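Local coordinates for protein Exo-beta-1,3-glucanase (Streptomyces sp. SirexAA-E, PDB 4PEY) that hydrolyses laminarin and laminarioligosaccharides from their non-reducing ends as a secreted family 55 exo-beta-1,3-glucanase, releasing glucose and laminaribiose, at residues Trp152-Tyr157 with Ser171-Tyr176. The protein carries 1 engineered substitution. Sequence-based numbering, arbitrary orientation.
Sequences WASGGY and SQQQWY. With BGC (beta-D-glucopyranose), chain B; BGC (beta-D-glucopyranose), chain C.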
loop_
_atom_site.group_PDB
_atom_site.type_symbol
_atom_site.label_atom_id
_atom_site.label_comp_id
_atom_site.label_asym_id
_atom_site.label_seq_id
_atom_site.Cartn_x
_atom_site.Cartn_y
_atom_site.Cartn_z
ATOM N N TRP A 152 13.471 -10.323 -11.243
ATOM C CA TRP A 152 13.196 -9.943 -9.863
ATOM C C TRP A 152 11.877 -9.184 -9.698
ATOM O O TRP A 152 11.525 -8.334 -10.519
ATOM C CB TRP A 152 14.328 -9.080 -9.317
ATOM C CG TRP A 152 15.669 -9.745 -9.234
ATOM C CD1 TRP A 152 15.984 -11.046 -9.540
ATOM C CD2 TRP A 152 16.883 -9.129 -8.810
ATOM N NE1 TRP A 152 17.328 -11.266 -9.329
ATOM C CE2 TRP A 152 17.900 -10.105 -8.877
ATOM C CE3 TRP A 152 17.211 -7.840 -8.374
ATOM C CZ2 TRP A 152 19.219 -9.830 -8.530
ATOM C CZ3 TRP A 152 18.521 -7.569 -8.029
ATOM C CH2 TRP A 152 19.509 -8.559 -8.108
ATOM N N ALA A 153 11.162 -9.474 -8.618
ATOM C CA ALA A 153 9.894 -8.801 -8.353
ATOM C C ALA A 153 9.594 -8.805 -6.863
ATOM O O ALA A 153 9.847 -9.804 -6.182
ATOM C CB ALA A 153 8.760 -9.465 -9.140
ATOM N N SER A 154 9.036 -7.697 -6.367
ATOM C CA SER A 154 8.804 -7.522 -4.932
ATOM C C SER A 154 7.461 -6.841 -4.613
ATOM O O SER A 154 7.425 -5.749 -4.033
ATOM C CB SER A 154 9.969 -6.726 -4.325
ATOM O OG SER A 154 9.810 -6.507 -2.931
ATOM N N GLY A 155 6.360 -7.493 -4.990
ATOM C CA GLY A 155 5.020 -7.007 -4.680
ATOM C C GLY A 155 4.591 -7.463 -3.291
ATOM O O GLY A 155 5.441 -7.796 -2.466
ATOM N N GLY A 156 3.292 -7.481 -3.000
ATOM C CA GLY A 156 2.235 -7.041 -3.883
ATOM C C GLY A 156 0.938 -7.166 -3.100
ATOM O O GLY A 156 0.923 -7.714 -1.988
ATOM N N TYR A 157 -0.152 -6.677 -3.673
ATOM C CA TYR A 157 -1.401 -6.554 -2.926
ATOM C C TYR A 157 -2.618 -6.807 -3.809
ATOM O O TYR A 157 -2.829 -6.101 -4.788
ATOM C CB TYR A 157 -1.480 -5.156 -2.288
ATOM C CG TYR A 157 -2.744 -4.888 -1.497
ATOM C CD1 TYR A 157 -2.800 -5.140 -0.127
ATOM C CD2 TYR A 157 -3.883 -4.385 -2.124
ATOM C CE1 TYR A 157 -3.968 -4.902 0.602
ATOM C CE2 TYR A 157 -5.050 -4.139 -1.410
ATOM C CZ TYR A 157 -5.091 -4.403 -0.050
ATOM O OH TYR A 157 -6.247 -4.148 0.654
ATOM N N SER A 171 8.514 -15.650 -9.725
ATOM C CA SER A 171 9.653 -15.046 -9.026
ATOM C C SER A 171 9.324 -14.025 -7.923
ATOM O O SER A 171 10.223 -13.601 -7.188
ATOM C CB SER A 171 10.571 -14.379 -10.050
ATOM O OG SER A 171 9.827 -13.523 -10.900
ATOM N N GLN A 172 8.061 -13.619 -7.804
ATOM C CA GLN A 172 7.661 -12.709 -6.732
ATOM C C GLN A 172 8.135 -13.183 -5.367
ATOM O O GLN A 172 7.850 -14.306 -4.975
ATOM C CB GLN A 172 6.139 -12.554 -6.702
ATOM C CG GLN A 172 5.571 -11.668 -7.805
ATOM C CD GLN A 172 5.837 -10.193 -7.556
ATOM O OE1 GLN A 172 6.390 -9.813 -6.521
ATOM N NE2 GLN A 172 5.451 -9.357 -8.505
ATOM N N GLN A 173 8.837 -12.319 -4.637
ATOM C CA GLN A 173 9.370 -12.671 -3.319
ATOM C C GLN A 173 8.272 -12.976 -2.308
ATOM O O GLN A 173 8.365 -13.920 -1.512
ATOM C CB GLN A 173 10.221 -11.530 -2.770
ATOM C CG GLN A 173 11.478 -11.232 -3.539
ATOM C CD GLN A 173 12.055 -9.873 -3.174
ATOM O OE1 GLN A 173 11.650 -9.235 -2.180
ATOM N NE2 GLN A 173 12.985 -9.404 -3.989
ATOM N N GLN A 174 7.246 -12.137 -2.322
ATOM C CA GLN A 174 6.223 -12.167 -1.297
ATOM C C GLN A 174 4.942 -11.587 -1.876
ATOM O O GLN A 174 4.968 -10.969 -2.947
ATOM C CB GLN A 174 6.681 -11.397 -0.045
ATOM C CG GLN A 174 6.794 -9.868 -0.201
ATOM C CD GLN A 174 8.118 -9.395 -0.791
ATOM O OE1 GLN A 174 9.204 -9.791 -0.345
ATOM N NE2 GLN A 174 8.031 -8.518 -1.785
ATOM N N TRP A 175 3.825 -11.787 -1.185
ATOM C CA TRP A 175 2.546 -11.271 -1.659
ATOM C C TRP A 175 1.526 -11.314 -0.546
ATOM O O TRP A 175 1.585 -12.209 0.298
ATOM C CB TRP A 175 2.033 -12.085 -2.861
ATOM C CG TRP A 175 1.070 -11.305 -3.695
ATOM C CD1 TRP A 175 -0.286 -11.198 -3.519
ATOM C CD2 TRP A 175 1.400 -10.464 -4.803
ATOM N NE1 TRP A 175 -0.818 -10.356 -4.468
ATOM C CE2 TRP A 175 0.195 -9.892 -5.268
ATOM C CE3 TRP A 175 2.599 -10.156 -5.464
ATOM C CZ2 TRP A 175 0.153 -9.021 -6.366
ATOM C CZ3 TRP A 175 2.557 -9.290 -6.552
ATOM C CH2 TRP A 175 1.339 -8.730 -6.990
ATOM N N TYR A 176 0.594 -10.356 -0.556
ATOM C CA TYR A 176 -0.574 -10.383 0.326
ATOM C C TYR A 176 -1.864 -10.359 -0.482
ATOM O O TYR A 176 -2.044 -9.512 -1.357
ATOM C CB TYR A 176 -0.567 -9.206 1.313
ATOM C CG TYR A 176 -1.776 -9.187 2.238
ATOM C CD1 TYR A 176 -2.125 -10.313 2.989
ATOM C CD2 TYR A 176 -2.571 -8.050 2.359
ATOM C CE1 TYR A 176 -3.226 -10.294 3.838
ATOM C CE2 TYR A 176 -3.674 -8.023 3.210
ATOM C CZ TYR A 176 -3.993 -9.143 3.947
ATOM O OH TYR A 176 -5.086 -9.100 4.785
HETATM C C2 BGC B . 15.449 -11.189 -5.191
HETATM C C3 BGC B . 16.521 -10.107 -5.140
HETATM C C4 BGC B . 17.823 -10.674 -4.591
HETATM C C5 BGC B . 18.201 -11.902 -5.409
HETATM C C6 BGC B . 19.496 -12.523 -4.906
HETATM C C1 BGC B . 15.966 -12.430 -5.912
HETATM O O1 BGC B . 15.005 -13.459 -5.801
HETATM O O2 BGC B . 14.299 -10.694 -5.840
HETATM O O3 BGC B . 16.014 -9.031 -4.259
HETATM O O4 BGC B . 18.844 -9.697 -4.670
HETATM O O5 BGC B . 17.167 -12.850 -5.297
HETATM O O6 BGC B . 19.859 -13.578 -5.779
HETATM C C2 BGC C . 15.211 -6.832 -3.882
HETATM C C3 BGC C . 15.514 -5.345 -4.009
HETATM C C4 BGC C . 16.970 -5.085 -3.656
HETATM C C5 BGC C . 17.862 -5.972 -4.507
HETATM C C6 BGC C . 19.327 -5.730 -4.167
HETATM C C1 BGC C . 16.230 -7.684 -4.628
HETATM O O2 BGC C . 13.935 -7.078 -4.434
HETATM O O3 BGC C . 14.622 -4.705 -3.070
HETATM O O4 BGC C . 17.256 -3.713 -3.855
HETATM O O5 BGC C . 17.546 -7.329 -4.245
HETATM O O6 BGC C . 20.139 -6.518 -5.014
HETATM O O HOH W 1 12.393 -11.941 -7.371
HETATM O O HOH W 2 12.341 -6.487 -1.436
#
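Q174 NE2 is gripped from the 152-157 side by two acceptors. G155 O takes a nearly straight bond of 2.8 Å from NE2, in the carbonyl plane and in the amide plane of Q174. S154 OG accepts the second, more bent bond. The side chain of Q174 bends at chi2 (-84°) to present this amide, and its OE1 is hydrogen-bonded to the hydroxyl of Y497. The amide of Q172 also meets the loop: its OE1 receives G155 N at 2.8 Å, while its NE2 holds the carbonyls of V128 and L145. G156 CA lies over the six-membered ring of W175, 3.4 Å from the centroid, a CH-pi contact with no room for a CB. Without the indole of W175, an alanine here is likely to leave a gap beneath G155 and G156 and let the cis peptide between them shift. At the other end, Q173 N bonds A153 O. Q173 NE2 donates to the O2 atoms of the chain B and chain C glucoses, at 2.6 Å each, and W152 lies under the chain B sugar, whose C3 sits over the ring centre. Q173 and W152 are both substrate-binding residues. Y157 and Y176 lie side by side, and Y176 N bonds G156 O. Here neighbouring coils of the right-handed parallel beta-helix of family 55 meet beside the substrate site: strand 157-159 pairs in parallel with 174-178, and 191-198 flanks the latter.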